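PDB 7A0T: CrtC domain-containing protein from Fusarium vanettenii 77-13-4, which is of unknown function but, as a CrtC-family protein built from two lipocalin-like domains, probably acts on or binds a small hydrophobic molecule. Local coordinates for residues G46-Q51 / D131-L136; W59-Y64 / V75-L80; D117-N122 / R137-H142; D148-A153 / K182-L187. All coordinates share one frame; numbering follows the deposited sequence. Where two conformers were deposited one is given.

All four contacts belong to the N-terminal, antiparallel part of this two-domain, lipocalin-like chain, with centres 11 to 18 Å apart. Contact 2, the hairpin of strands 58-66 and 72-81, lies nearest the middle of the molecule and is nested in sequence between the two segments of contact 1. Contacts 1 and 3 share strand 135-141, and their segments alternate along the chain. Contact 4 follows, pairing strand 146-152, the next neighbour of 135-141, with strand 171-189. Side chains of contacts 3 and 4 pack on the hairpin through Ser138 on Ala77 and Ile149 on Val75, so strands 135-141 and 146-152 cover it and form part of the interior of the N-terminal lipocalin-like region.

Contact 1: G46-Q51 / D131-L136; sequences GLSESQ and DNLSKL
Gln51 lays its side chain over the carbonyl oxygen of Asn132, where a short helical turn, 47-50, meets the Asx turn that leads into strand 135-141. Its chain bends at chi2 (-76°), which brings NE2 back to Asn132 O at 3.0 Å, in the carbonyl plane but tilted somewhat from the plane of its own amide. The same nitrogen rests 3.6 Å from Leu136 CD2, and the other end of the amide, OE1, is bound by Tyr205. One turn earlier, Ser48 OG donates to Asp131 O at 2.8 Å, on a lone pair in the carbonyl plane, so two successive carbonyls of the loop receive side-chain donors from the helical turn and the residue after it. Between these bonds Leu133 fills the interface, its CD2 lying 4.1 Å from Leu47 CB; Leu178 of strand 171-189 touches both leucines. The loop is braced from within. Asp131 CG sits between the backbone N and carbonyl carbon (chi1 63°), turning the carboxylate back over its own chain, and OD1 takes the amides of Leu133 and Ser134 from one face of the carboxylate plane, Ser134 N at 2.8 Å.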
loop_
_atom_site.group_PDB
_atom_site.type_symbol
_atom_site.label_atom_id
_atom_site.label_comp_id
_atom_site.label_asym_id
_atom_site.label_seq_id
_atom_site.Cartn_x
_atom_site.Cartn_y
_atom_site.Cartn_z
ATOM N N GLY A 46 -9.240 -18.015 -2.281
ATOM C CA GLY A 46 -10.342 -17.112 -2.615
ATOM C C GLY A 46 -10.168 -15.792 -1.875
ATOM O O GLY A 46 -9.834 -15.769 -0.687
ATOM N N LEU A 47 -10.374 -14.683 -2.603
ATOM C CA LEU A 47 -10.216 -13.360 -2.001
ATOM C C LEU A 47 -11.181 -13.142 -0.832
ATOM O O LEU A 47 -10.770 -12.696 0.240
ATOM C CB LEU A 47 -10.381 -12.268 -3.059
ATOM C CG LEU A 47 -9.060 -11.833 -3.735
ATOM C CD1 LEU A 47 -8.372 -12.966 -4.460
ATOM C CD2 LEU A 47 -9.270 -10.669 -4.684
ATOM N N SER A 48 -12.470 -13.445 -1.019
ATOM C CA SER A 48 -13.450 -13.229 0.054
ATOM C C SER A 48 -13.077 -13.979 1.325
ATOM O O SER A 48 -13.073 -13.409 2.420
ATOM C CB SER A 48 -14.843 -13.654 -0.407
ATOM O OG SER A 48 -15.269 -12.790 -1.442
ATOM N N GLU A 49 -12.761 -15.268 1.196
ATOM C CA GLU A 49 -12.406 -16.105 2.333
ATOM C C GLU A 49 -11.151 -15.620 3.043
ATOM O O GLU A 49 -10.893 -16.047 4.172
ATOM C CB GLU A 49 -12.177 -17.559 1.871
ATOM C CG GLU A 49 -13.381 -18.241 1.181
ATOM C CD GLU A 49 -13.697 -17.708 -0.226
ATOM O OE1 GLU A 49 -12.907 -16.907 -0.780
ATOM O OE2 GLU A 49 -14.760 -18.080 -0.775
ATOM N N SER A 50 -10.339 -14.780 2.395
ATOM C CA SER A 50 -9.073 -14.343 2.981
ATOM C C SER A 50 -9.196 -13.021 3.730
ATOM O O SER A 50 -8.238 -12.605 4.388
ATOM C CB SER A 50 -8.004 -14.209 1.879
ATOM O OG SER A 50 -7.870 -15.423 1.159
ATOM N N GLN A 51 -10.346 -12.344 3.623
ATOM C CA GLN A 51 -10.587 -11.021 4.191
ATOM C C GLN A 51 -10.819 -10.987 5.712
ATOM O O GLN A 51 -10.380 -10.026 6.355
ATOM C CB GLN A 51 -11.789 -10.372 3.477
ATOM C CG GLN A 51 -11.461 -9.835 2.073
ATOM C CD GLN A 51 -10.677 -8.539 2.124
ATOM O OE1 GLN A 51 -9.461 -8.538 2.368
ATOM N NE2 GLN A 51 -11.368 -7.417 1.918
ATOM N N ASP A 131 -19.803 -10.549 0.826
ATOM C CA ASP A 131 -18.620 -11.282 0.410
ATOM C C ASP A 131 -17.340 -10.737 1.036
ATOM O O ASP A 131 -16.245 -11.163 0.640
ATOM C CB ASP A 131 -18.513 -11.281 -1.121
ATOM C CG ASP A 131 -18.325 -9.885 -1.709
ATOM O OD1 ASP A 131 -18.054 -8.924 -0.959
ATOM O OD2 ASP A 131 -18.459 -9.753 -2.945
ATOM N N ASN A 132 -17.458 -9.786 1.969
ATOM C CA ASN A 132 -16.334 -9.253 2.736
ATOM C C ASN A 132 -15.318 -8.533 1.860
ATOM O O ASN A 132 -14.183 -8.297 2.292
ATOM C CB ASN A 132 -15.642 -10.361 3.536
ATOM C CG ASN A 132 -16.534 -10.918 4.626
ATOM O OD1 ASN A 132 -17.234 -10.165 5.304
ATOM N ND2 ASN A 132 -16.518 -12.229 4.801
ATOM N N LEU A 133 -15.710 -8.154 0.640
ATOM C CA LEU A 133 -14.724 -7.747 -0.352
ATOM C C LEU A 133 -15.211 -6.665 -1.314
ATOM O O LEU A 133 -14.461 -5.737 -1.628
ATOM C CB LEU A 133 -14.286 -8.972 -1.171
ATOM C CG LEU A 133 -13.421 -8.694 -2.405
ATOM C CD1 LEU A 133 -11.949 -8.559 -1.986
ATOM C CD2 LEU A 133 -13.605 -9.779 -3.454
ATOM N N SER A 134 -16.448 -6.776 -1.803
ATOM C CA SER A 134 -16.914 -5.901 -2.887
ATOM C C SER A 134 -17.064 -4.444 -2.460
ATOM O O SER A 134 -16.946 -3.546 -3.304
ATOM C CB SER A 134 -18.246 -6.410 -3.434
ATOM O OG SER A 134 -18.108 -7.715 -3.968
ATOM N N LYS A 135 -17.367 -4.179 -1.187
ATOM C CA LYS A 135 -17.490 -2.813 -0.683
ATOM C C LYS A 135 -16.772 -2.724 0.654
ATOM O O LYS A 135 -17.092 -3.467 1.588
ATOM C CB LYS A 135 -18.958 -2.398 -0.540
ATOM C CG LYS A 135 -19.172 -1.139 0.287
ATOM C CD LYS A 135 -18.555 0.103 -0.339
ATOM C CE LYS A 135 -19.622 1.052 -0.866
ATOM N NZ LYS A 135 -20.046 0.733 -2.264
ATOM N N LEU A 136 -15.798 -1.815 0.743
ATOM C CA LEU A 136 -14.922 -1.704 1.902
ATOM C C LEU A 136 -14.868 -0.256 2.376
ATOM O O LEU A 136 -15.271 0.673 1.671
ATOM C CB LEU A 136 -13.514 -2.224 1.565
ATOM C CG LEU A 136 -13.423 -3.649 1.010
ATOM C CD1 LEU A 136 -12.032 -3.901 0.364
ATOM C CD2 LEU A 136 -13.669 -4.691 2.089
#

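Contact 2: W59-Y64 / V75-L80; sequences WWSSSY and VLAHYL
Trp60 and His78 form the tightly packed aromatic part of this antiparallel beta hairpin. They are a non-hydrogen-bonded pair whose side chains cross at about a right angle. The indole edge points to the imidazole face in an offset edge-to-face contact, with Trp60 CD1 3.6 Å from His78 CG. With CG anti to the backbone N in both (chi1 -172° and 177°), the rings reach each other on one face of the sheet. The imidazole is held at both nitrogens, ND1 by Arg89 and NE2 by Ser58, which fixes its rotation. On the same face Leu76 CD2 presses against Ser62 CB at 3.5 Å, closer than ordinary van der Waals contact. The opposite face starts with Trp59 and Tyr79, side by side and pointing the same way; their rings meet obliquely, Trp59 CE3 lying 3.7 Å from Tyr79 CD1. Beyond them the side chains are smaller, serines facing Ala77 and Val75. Direct contact thins to Ser61 OG beside Ala77 CB (3.6 Å), and water 1, 2.6 Å from Ser61 OG and 3.0 Å from Ser63 OG, donates to Val75 O. The two serines also bond to Ser138 and Thr203 respectively, so this buried, looser side is still richly hydrogen-bonded. Between the faces, six backbone bonds join Trp59 to Tyr79, Ser61 to Ala77 and Ser63 to Val75. Strand 202-210 borders the hairpin along 58-66 and strand 86-94 along 72-81; Ser61, Ser63 and Val75 meet strand 146-152, whereas Trp60 and Leu76 pack on strand 331-343 of the C-terminal barrel.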
loop_
_atom_site.group_PDB
_atom_site.type_symbol
_atom_site.label_atom_id
_atom_site.label_comp_id
_atom_site.label_asym_id
_atom_site.label_seq_id
_atom_site.Cartn_x
_atom_site.Cartn_y
_atom_site.Cartn_z
ATOM N N TRP A 59 -4.233 -5.292 6.960
ATOM C CA TRP A 59 -5.215 -4.708 6.058
ATOM C C TRP A 59 -4.811 -3.254 5.828
ATOM O O TRP A 59 -4.517 -2.539 6.790
ATOM C CB TRP A 59 -6.627 -4.790 6.648
ATOM C CG TRP A 59 -7.148 -6.176 6.975
ATOM C CD1 TRP A 59 -8.010 -6.930 6.217
ATOM C CD2 TRP A 59 -6.888 -6.943 8.158
ATOM N NE1 TRP A 59 -8.278 -8.122 6.841
ATOM C CE2 TRP A 59 -7.620 -8.152 8.043
ATOM C CE3 TRP A 59 -6.116 -6.726 9.310
ATOM C CZ2 TRP A 59 -7.591 -9.147 9.027
ATOM C CZ3 TRP A 59 -6.093 -7.713 10.294
ATOM C CH2 TRP A 59 -6.830 -8.910 10.144
ATOM N N TRP A 60 -4.817 -2.807 4.568
ATOM C CA TRP A 60 -4.088 -1.600 4.198
ATOM C C TRP A 60 -4.717 -0.938 2.979
ATOM O O TRP A 60 -5.073 -1.621 2.019
ATOM C CB TRP A 60 -2.626 -1.970 3.916
ATOM C CG TRP A 60 -1.590 -0.876 3.672
ATOM C CD1 TRP A 60 -0.632 -0.442 4.555
ATOM C CD2 TRP A 60 -1.334 -0.175 2.434
ATOM N NE1 TRP A 60 0.183 0.506 3.950
ATOM C CE2 TRP A 60 -0.226 0.683 2.653
ATOM C CE3 TRP A 60 -1.928 -0.195 1.167
ATOM C CZ2 TRP A 60 0.281 1.524 1.655
ATOM C CZ3 TRP A 60 -1.429 0.645 0.178
ATOM C CH2 TRP A 60 -0.336 1.494 0.430
ATOM N N SER A 61 -4.803 0.395 2.997
ATOM C CA SER A 61 -5.289 1.136 1.838
ATOM C C SER A 61 -4.525 2.448 1.655
ATOM O O SER A 61 -4.178 3.112 2.629
ATOM C CB SER A 61 -6.811 1.408 1.958
ATOM O OG SER A 61 -7.119 2.327 3.026
ATOM N N SER A 62 -4.277 2.813 0.391
ATOM C CA SER A 62 -3.796 4.134 -0.002
ATOM C C SER A 62 -4.755 4.700 -1.038
ATOM O O SER A 62 -4.897 4.125 -2.122
ATOM C CB SER A 62 -2.372 4.078 -0.585
ATOM O OG SER A 62 -2.281 3.295 -1.780
ATOM N N SER A 63 -5.400 5.825 -0.720
ATOM C CA SER A 63 -6.374 6.447 -1.612
ATOM C C SER A 63 -5.771 7.684 -2.274
ATOM O O SER A 63 -5.248 8.574 -1.594
ATOM C CB SER A 63 -7.647 6.818 -0.845
ATOM O OG SER A 63 -8.292 5.661 -0.312
ATOM N N TYR A 64 -5.816 7.720 -3.597
ATOM C CA TYR A 64 -5.357 8.867 -4.373
ATOM C C TYR A 64 -6.615 9.628 -4.768
ATOM O O TYR A 64 -7.410 9.144 -5.589
ATOM C CB TYR A 64 -4.545 8.435 -5.591
ATOM C CG TYR A 64 -3.380 7.491 -5.289
ATOM C CD1 TYR A 64 -3.598 6.130 -5.064
ATOM C CD2 TYR A 64 -2.060 7.962 -5.247
ATOM C CE1 TYR A 64 -2.545 5.256 -4.786
ATOM C CE2 TYR A 64 -0.994 7.101 -4.972
ATOM C CZ TYR A 64 -1.236 5.753 -4.747
ATOM O OH TYR A 64 -0.191 4.908 -4.476
ATOM N N VAL A 75 -4.224 9.526 1.114
ATOM C CA VAL A 75 -4.672 9.145 2.452
ATOM C C VAL A 75 -4.381 7.663 2.679
ATOM O O VAL A 75 -4.780 6.816 1.875
ATOM C CB VAL A 75 -6.170 9.447 2.634
ATOM C CG1 VAL A 75 -6.661 9.013 4.032
ATOM C CG2 VAL A 75 -6.435 10.919 2.365
ATOM N N LEU A 76 -3.707 7.357 3.782
ATOM C CA LEU A 76 -3.315 6.002 4.140
ATOM C C LEU A 76 -4.093 5.533 5.365
ATOM O O LEU A 76 -4.438 6.332 6.242
ATOM C CB LEU A 76 -1.813 5.927 4.438
ATOM C CG LEU A 76 -0.883 6.539 3.393
ATOM C CD1 LEU A 76 0.555 6.238 3.737
ATOM C CD2 LEU A 76 -1.198 6.045 2.005
ATOM N N ALA A 77 -4.376 4.233 5.405
ATOM C CA ALA A 77 -5.011 3.583 6.546
ATOM C C ALA A 77 -4.439 2.178 6.668
ATOM O O ALA A 77 -4.228 1.492 5.660
ATOM C CB ALA A 77 -6.536 3.524 6.395
ATOM N N HIS A 78 -4.185 1.741 7.893
ATOM C CA HIS A 78 -3.509 0.457 8.030
ATOM C C HIS A 78 -3.804 -0.121 9.398
ATOM O O HIS A 78 -3.566 0.542 10.410
ATOM C CB HIS A 78 -1.992 0.592 7.839
ATOM C CG HIS A 78 -1.252 -0.692 8.052
ATOM N ND1 HIS A 78 -0.025 -0.750 8.676
ATOM C CD2 HIS A 78 -1.581 -1.970 7.750
ATOM C CE1 HIS A 78 0.378 -2.008 8.738
ATOM N NE2 HIS A 78 -0.545 -2.768 8.178
ATOM N N TYR A 79 -4.316 -1.347 9.419
ATOM C CA TYR A 79 -4.521 -2.090 10.660
ATOM C C TYR A 79 -3.633 -3.325 10.645
ATOM O O TYR A 79 -3.579 -4.038 9.642
ATOM C CB TYR A 79 -5.989 -2.489 10.832
ATOM C CG TYR A 79 -6.268 -3.205 12.130
ATOM C CD1 TYR A 79 -5.983 -4.555 12.270
ATOM C CD2 TYR A 79 -6.802 -2.532 13.222
ATOM C CE1 TYR A 79 -6.227 -5.226 13.457
ATOM C CE2 TYR A 79 -7.059 -3.202 14.425
ATOM C CZ TYR A 79 -6.763 -4.552 14.530
ATOM O OH TYR A 79 -7.012 -5.255 15.707
ATOM N N LEU A 80 -2.948 -3.588 11.760
ATOM C CA LEU A 80 -2.104 -4.767 11.890
ATOM C C LEU A 80 -2.494 -5.556 13.130
ATOM O O LEU A 80 -2.592 -4.993 14.225
ATOM C CB LEU A 80 -0.616 -4.392 11.985
ATOM C CG LEU A 80 0.332 -5.583 12.126
ATOM C CD1 LEU A 80 0.435 -6.364 10.806
ATOM C CD2 LEU A 80 1.718 -5.144 12.598
HETATM O O HOH W 1 -6.957 4.819 2.266
#

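Contact 3: D117-N122 / R137-H142; sequences DVSVGN and RSYSNH
Tyr139 spans the gap between strands 137-141 and 117-119, whose short axes come no closer than 9.6 Å, with another strand, 124-127, between them. Its ring is swung between the backbone N and carbonyl carbon (chi1 64°), and this carries OH across toward Ser119, 3.7 Å from Ser119 CB. Two waters lying in the ring plane extend the hydroxyl's reach. Water 2 sits 2.6 Å from Tyr139 OH and also meets Asp117 OD1 and Val118 O, while water 3 links the hydroxyl to Gly121 O. The edge of the same ring is met near its plane by Asn122 O, 3.5 Å from Tyr139 CE2. That carbonyl is held more firmly by Asn141, whose CG lies anti to the carbonyl carbon (chi1 -71°) and presents ND2 to Asn122 O at 2.8 Å in a nearly straight bond. The two asparagine amides lie almost parallel, with planes 13° apart, yet their ND2 atoms, at 3.1 Å, are both donors and form no bond. Backbone bonds from Val118 to Ile125 and from Tyr139 to Gly124 set strand 124-127 between the two segments, making this a side-chain and water bridge across a three-stranded antiparallel meander.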
loop_
_atom_site.group_PDB
_atom_site.type_symbol
_atom_site.label_atom_id
_atom_site.label_comp_id
_atom_site.label_asym_id
_atom_site.label_seq_id
_atom_site.Cartn_x
_atom_site.Cartn_y
_atom_site.Cartn_z
ATOM N N ASP A 117 -13.795 -6.457 10.164
ATOM C CA ASP A 117 -14.161 -5.311 10.990
ATOM C C ASP A 117 -13.067 -5.142 12.031
ATOM O O ASP A 117 -13.175 -5.715 13.111
ATOM C CB ASP A 117 -15.523 -5.545 11.660
ATOM C CG ASP A 117 -16.140 -4.269 12.233
ATOM O OD1 ASP A 117 -15.399 -3.340 12.601
ATOM O OD2 ASP A 117 -17.389 -4.199 12.312
ATOM N N VAL A 118 -11.979 -4.453 11.691
ATOM C CA VAL A 118 -10.836 -4.282 12.590
ATOM C C VAL A 118 -10.806 -2.825 13.011
ATOM O O VAL A 118 -11.133 -1.943 12.213
ATOM C CB VAL A 118 -9.496 -4.689 11.943
ATOM C CG1 VAL A 118 -9.477 -6.181 11.672
ATOM C CG2 VAL A 118 -9.268 -3.926 10.651
ATOM N N SER A 119 -10.451 -2.572 14.270
ATOM C CA SER A 119 -10.424 -1.186 14.720
ATOM C C SER A 119 -9.576 -1.049 15.976
ATOM O O SER A 119 -9.391 -2.007 16.732
ATOM C CB SER A 119 -11.846 -0.664 14.980
ATOM O OG SER A 119 -12.507 -1.481 15.928
ATOM N N VAL A 120 -9.036 0.145 16.171
ATOM C CA VAL A 120 -8.563 0.594 17.476
ATOM C C VAL A 120 -9.315 1.881 17.768
ATOM O O VAL A 120 -9.135 2.884 17.067
ATOM C CB VAL A 120 -7.050 0.816 17.532
ATOM C CG1 VAL A 120 -6.646 1.204 18.971
ATOM C CG2 VAL A 120 -6.302 -0.427 17.080
ATOM N N GLY A 121 -10.164 1.853 18.793
ATOM C CA GLY A 121 -11.041 2.982 19.027
ATOM C C GLY A 121 -12.021 3.111 17.882
ATOM O O GLY A 121 -12.461 2.117 17.296
ATOM N N ASN A 122 -12.340 4.352 17.535
ATOM C CA ASN A 122 -13.267 4.682 16.451
ATOM C C ASN A 122 -12.546 4.908 15.116
ATOM O O ASN A 122 -12.875 5.828 14.349
ATOM C CB ASN A 122 -14.078 5.905 16.862
ATOM C CG ASN A 122 -15.339 6.078 16.040
ATOM O OD1 ASN A 122 -15.913 5.103 15.547
ATOM N ND2 ASN A 122 -15.777 7.325 15.885
ATOM N N ARG A 137 -14.359 -0.058 3.589
ATOM C CA ARG A 137 -14.351 1.267 4.202
ATOM C C ARG A 137 -13.094 1.436 5.049
ATOM O O ARG A 137 -12.779 0.560 5.858
ATOM C CB ARG A 137 -15.607 1.460 5.068
ATOM C CG ARG A 137 -15.788 2.865 5.623
ATOM C CD ARG A 137 -16.868 2.915 6.700
ATOM N NE ARG A 137 -18.187 2.648 6.138
ATOM C CZ ARG A 137 -18.959 3.562 5.568
ATOM N NH1 ARG A 137 -18.563 4.819 5.495
ATOM N NH2 ARG A 137 -20.135 3.214 5.073
ATOM N N SER A 138 -12.373 2.537 4.853
ATOM C CA SER A 138 -11.310 2.964 5.760
ATOM C C SER A 138 -11.761 4.265 6.404
ATOM O O SER A 138 -12.182 5.192 5.702
ATOM C CB SER A 138 -9.971 3.158 5.039
ATOM O OG SER A 138 -9.417 1.930 4.597
ATOM N N TYR A 139 -11.698 4.328 7.735
ATOM C CA TYR A 139 -12.217 5.484 8.453
ATOM C C TYR A 139 -11.334 5.785 9.660
ATOM O O TYR A 139 -10.719 4.889 10.244
ATOM C CB TYR A 139 -13.677 5.251 8.895
ATOM C CG TYR A 139 -13.832 4.116 9.897
ATOM C CD1 TYR A 139 -13.914 2.790 9.479
ATOM C CD2 TYR A 139 -13.887 4.372 11.263
ATOM C CE1 TYR A 139 -14.046 1.751 10.398
ATOM C CE2 TYR A 139 -14.032 3.336 12.188
ATOM C CZ TYR A 139 -14.104 2.029 11.752
ATOM O OH TYR A 139 -14.236 0.997 12.683
ATOM N N SER A 140 -11.303 7.065 10.038
ATOM C CA SER A 140 -10.439 7.570 11.093
ATOM C C SER A 140 -11.088 8.811 11.688
ATOM O O SER A 140 -11.674 9.624 10.970
ATOM C CB SER A 140 -9.040 7.911 10.563
ATOM O OG SER A 140 -8.200 8.401 11.606
ATOM N N ASN A 141 -10.983 8.955 12.999
ATOM C CA ASN A 141 -11.619 10.073 13.685
ATOM C C ASN A 141 -10.656 10.750 14.652
ATOM O O ASN A 141 -11.068 11.301 15.668
ATOM C CB ASN A 141 -12.888 9.612 14.393
ATOM C CG ASN A 141 -13.995 9.295 13.415
ATOM O OD1 ASN A 141 -14.557 10.200 12.785
ATOM N ND2 ASN A 141 -14.298 8.007 13.252
ATOM N N HIS A 142 -9.369 10.712 14.335
ATOM C CA HIS A 142 -8.371 11.448 15.087
ATOM C C HIS A 142 -8.550 12.945 14.846
ATOM O O HIS A 142 -9.057 13.370 13.798
ATOM C CB HIS A 142 -6.985 10.981 14.651
ATOM C CG HIS A 142 -5.867 11.449 15.518
ATOM N ND1 HIS A 142 -5.311 12.706 15.404
ATOM C CD2 HIS A 142 -5.147 10.801 16.466
ATOM C CE1 HIS A 142 -4.318 12.824 16.266
ATOM N NE2 HIS A 142 -4.193 11.681 16.919
HETATM O O HOH W 2 -13.774 -1.344 11.723
HETATM O O HOH W 3 -14.661 1.548 15.561
#

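Contact 4: D148-A153 / K182-L187; sequences DITYDA and KTEGSL
Lys182 lies alongside Asp152, pointing the same way, and its aliphatic CE comes 4.0 Å from Asp152 OD2. The ammonium stays apart from that carboxylate, whose OD1 pairs with Lys135, and instead makes a long salt bridge to Glu184. Lys182 O receives Asp152 N at 2.8 Å. Thr183 comes next, on the face that carries Tyr151: with CG2 anti to the backbone N (chi1 -55° for OG1), the methyl presses on Ile149 CG2 at 3.5 Å, tighter than usual carbon contact, while OG1 bonds to Ala181 O and Thr203. Glu184 returns to the Lys182 face and exchanges two backbone bonds with Thr150. Beside them water 4 lies 2.7 Å from Thr150 OG1, with weaker bonds to the carboxylates of Asp152 and Glu184. Gly185 brings its CA within 3.4 Å of Asp148 O in a CA-H...O contact. Ser186 closes the ladder, Asp148 N meeting Ser186 O at 3.0 Å and an angle of 174°; Asp148 OD1 itself pairs with Arg137. The alternating hydrogen-bonded and non-hydrogen-bonded pairs are those of an antiparallel ladder, looser at its Lys182 end, here joining strands 146-152 and 171-189 of the lipocalin-like N-terminal region.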
loop_
_atom_site.group_PDB
_atom_site.type_symbol
_atom_site.label_atom_id
_atom_site.label_comp_id
_atom_site.label_asym_id
_atom_site.label_seq_id
_atom_site.Cartn_x
_atom_site.Cartn_y
_atom_site.Cartn_z
ATOM N N ASP A 148 -13.473 9.290 6.080
ATOM C CA ASP A 148 -14.420 8.185 5.987
ATOM C C ASP A 148 -14.526 7.825 4.505
ATOM O O ASP A 148 -15.263 8.489 3.766
ATOM C CB ASP A 148 -15.759 8.591 6.578
ATOM C CG ASP A 148 -16.710 7.429 6.713
ATOM O OD1 ASP A 148 -16.347 6.311 6.285
ATOM O OD2 ASP A 148 -17.828 7.637 7.238
ATOM N N ILE A 149 -13.792 6.785 4.083
ATOM C CA ILE A 149 -13.563 6.483 2.661
ATOM C C ILE A 149 -14.085 5.085 2.342
ATOM O O ILE A 149 -13.655 4.099 2.952
ATOM C CB ILE A 149 -12.074 6.580 2.297
ATOM C CG1 ILE A 149 -11.498 7.916 2.749
ATOM C CG2 ILE A 149 -11.876 6.363 0.786
ATOM C CD1 ILE A 149 -9.958 8.001 2.623
ATOM N N THR A 150 -14.981 4.987 1.370
ATOM C CA THR A 150 -15.407 3.687 0.882
ATOM C C THR A 150 -14.824 3.434 -0.504
ATOM O O THR A 150 -14.479 4.373 -1.233
ATOM C CB THR A 150 -16.940 3.567 0.846
ATOM O OG1 THR A 150 -17.490 4.553 -0.040
ATOM C CG2 THR A 150 -17.499 3.781 2.238
ATOM N N TYR A 151 -14.680 2.153 -0.850
ATOM C CA TYR A 151 -14.128 1.790 -2.149
ATOM C C TYR A 151 -14.673 0.426 -2.552
ATOM O O TYR A 151 -14.921 -0.435 -1.698
ATOM C CB TYR A 151 -12.580 1.830 -2.171
ATOM C CG TYR A 151 -11.908 1.336 -0.900
ATOM C CD1 TYR A 151 -11.830 2.144 0.228
ATOM C CD2 TYR A 151 -11.349 0.058 -0.835
ATOM C CE1 TYR A 151 -11.242 1.686 1.395
ATOM C CE2 TYR A 151 -10.736 -0.399 0.330
ATOM C CZ TYR A 151 -10.695 0.418 1.437
ATOM O OH TYR A 151 -10.117 -0.037 2.598
ATOM N N ASP A 152 -14.931 0.274 -3.851
ATOM C CA ASP A 152 -15.520 -0.931 -4.423
ATOM C C ASP A 152 -14.458 -1.670 -5.232
ATOM O O ASP A 152 -13.624 -1.043 -5.899
ATOM C CB ASP A 152 -16.723 -0.613 -5.341
ATOM C CG ASP A 152 -17.795 0.259 -4.666
ATOM O OD1 ASP A 152 -18.170 -0.011 -3.508
ATOM O OD2 ASP A 152 -18.275 1.222 -5.308
ATOM N N ALA A 153 -14.534 -3.001 -5.226
ATOM C CA ALA A 153 -13.520 -3.853 -5.852
ATOM C C ALA A 153 -13.764 -3.955 -7.360
ATOM O O ALA A 153 -14.058 -5.019 -7.906
ATOM C CB ALA A 153 -13.517 -5.234 -5.210
ATOM N N LYS A 182 -12.790 1.996 -7.216
ATOM C CA LYS A 182 -13.665 3.155 -7.233
ATOM C C LYS A 182 -13.932 3.602 -5.803
ATOM O O LYS A 182 -14.242 2.787 -4.933
ATOM C CB LYS A 182 -14.976 2.821 -7.959
ATOM C CG LYS A 182 -16.031 3.906 -7.864
ATOM C CD LYS A 182 -17.270 3.511 -8.668
ATOM C CE LYS A 182 -18.551 4.106 -8.093
ATOM N NZ LYS A 182 -18.574 5.591 -8.168
ATOM N N THR A 183 -13.793 4.903 -5.566
ATOM C CA THR A 183 -13.637 5.475 -4.244
ATOM C C THR A 183 -14.642 6.597 -4.025
ATOM O O THR A 183 -14.808 7.460 -4.896
ATOM C CB THR A 183 -12.231 6.046 -4.092
ATOM O OG1 THR A 183 -11.262 5.026 -4.376
ATOM C CG2 THR A 183 -12.031 6.597 -2.687
ATOM N N GLU A 184 -15.277 6.607 -2.845
ATOM C CA GLU A 184 -16.216 7.657 -2.458
ATOM C C GLU A 184 -15.986 8.045 -1.001
ATOM O O GLU A 184 -15.265 7.372 -0.254
ATOM C CB GLU A 184 -17.680 7.216 -2.648
ATOM C CG GLU A 184 -18.031 6.745 -4.058
ATOM C CD GLU A 184 -19.507 6.396 -4.232
ATOM O OE1 GLU A 184 -20.025 5.543 -3.477
ATOM O OE2 GLU A 184 -20.153 6.977 -5.130
ATOM N N GLY A 185 -16.624 9.141 -0.594
ATOM C CA GLY A 185 -16.667 9.513 0.807
ATOM C C GLY A 185 -16.145 10.906 1.066
ATOM O O GLY A 185 -16.441 11.830 0.304
ATOM N N SER A 186 -15.340 11.069 2.112
ATOM C CA SER A 186 -14.961 12.406 2.525
ATOM C C SER A 186 -13.670 12.382 3.328
ATOM O O SER A 186 -13.293 11.370 3.930
ATOM C CB SER A 186 -16.067 13.060 3.361
ATOM O OG SER A 186 -16.031 12.593 4.703
ATOM N N LEU A 187 -13.033 13.550 3.367
ATOM C CA LEU A 187 -11.877 13.848 4.198
ATOM C C LEU A 187 -12.133 15.185 4.887
ATOM O O LEU A 187 -12.537 16.146 4.227
ATOM C CB LEU A 187 -10.619 13.922 3.329
ATOM C CG LEU A 187 -9.336 14.460 3.928
ATOM C CD1 LEU A 187 -8.845 13.487 4.988
ATOM C CD2 LEU A 187 -8.300 14.659 2.834
HETATM O O HOH W 4 -17.859 3.136 -2.334
#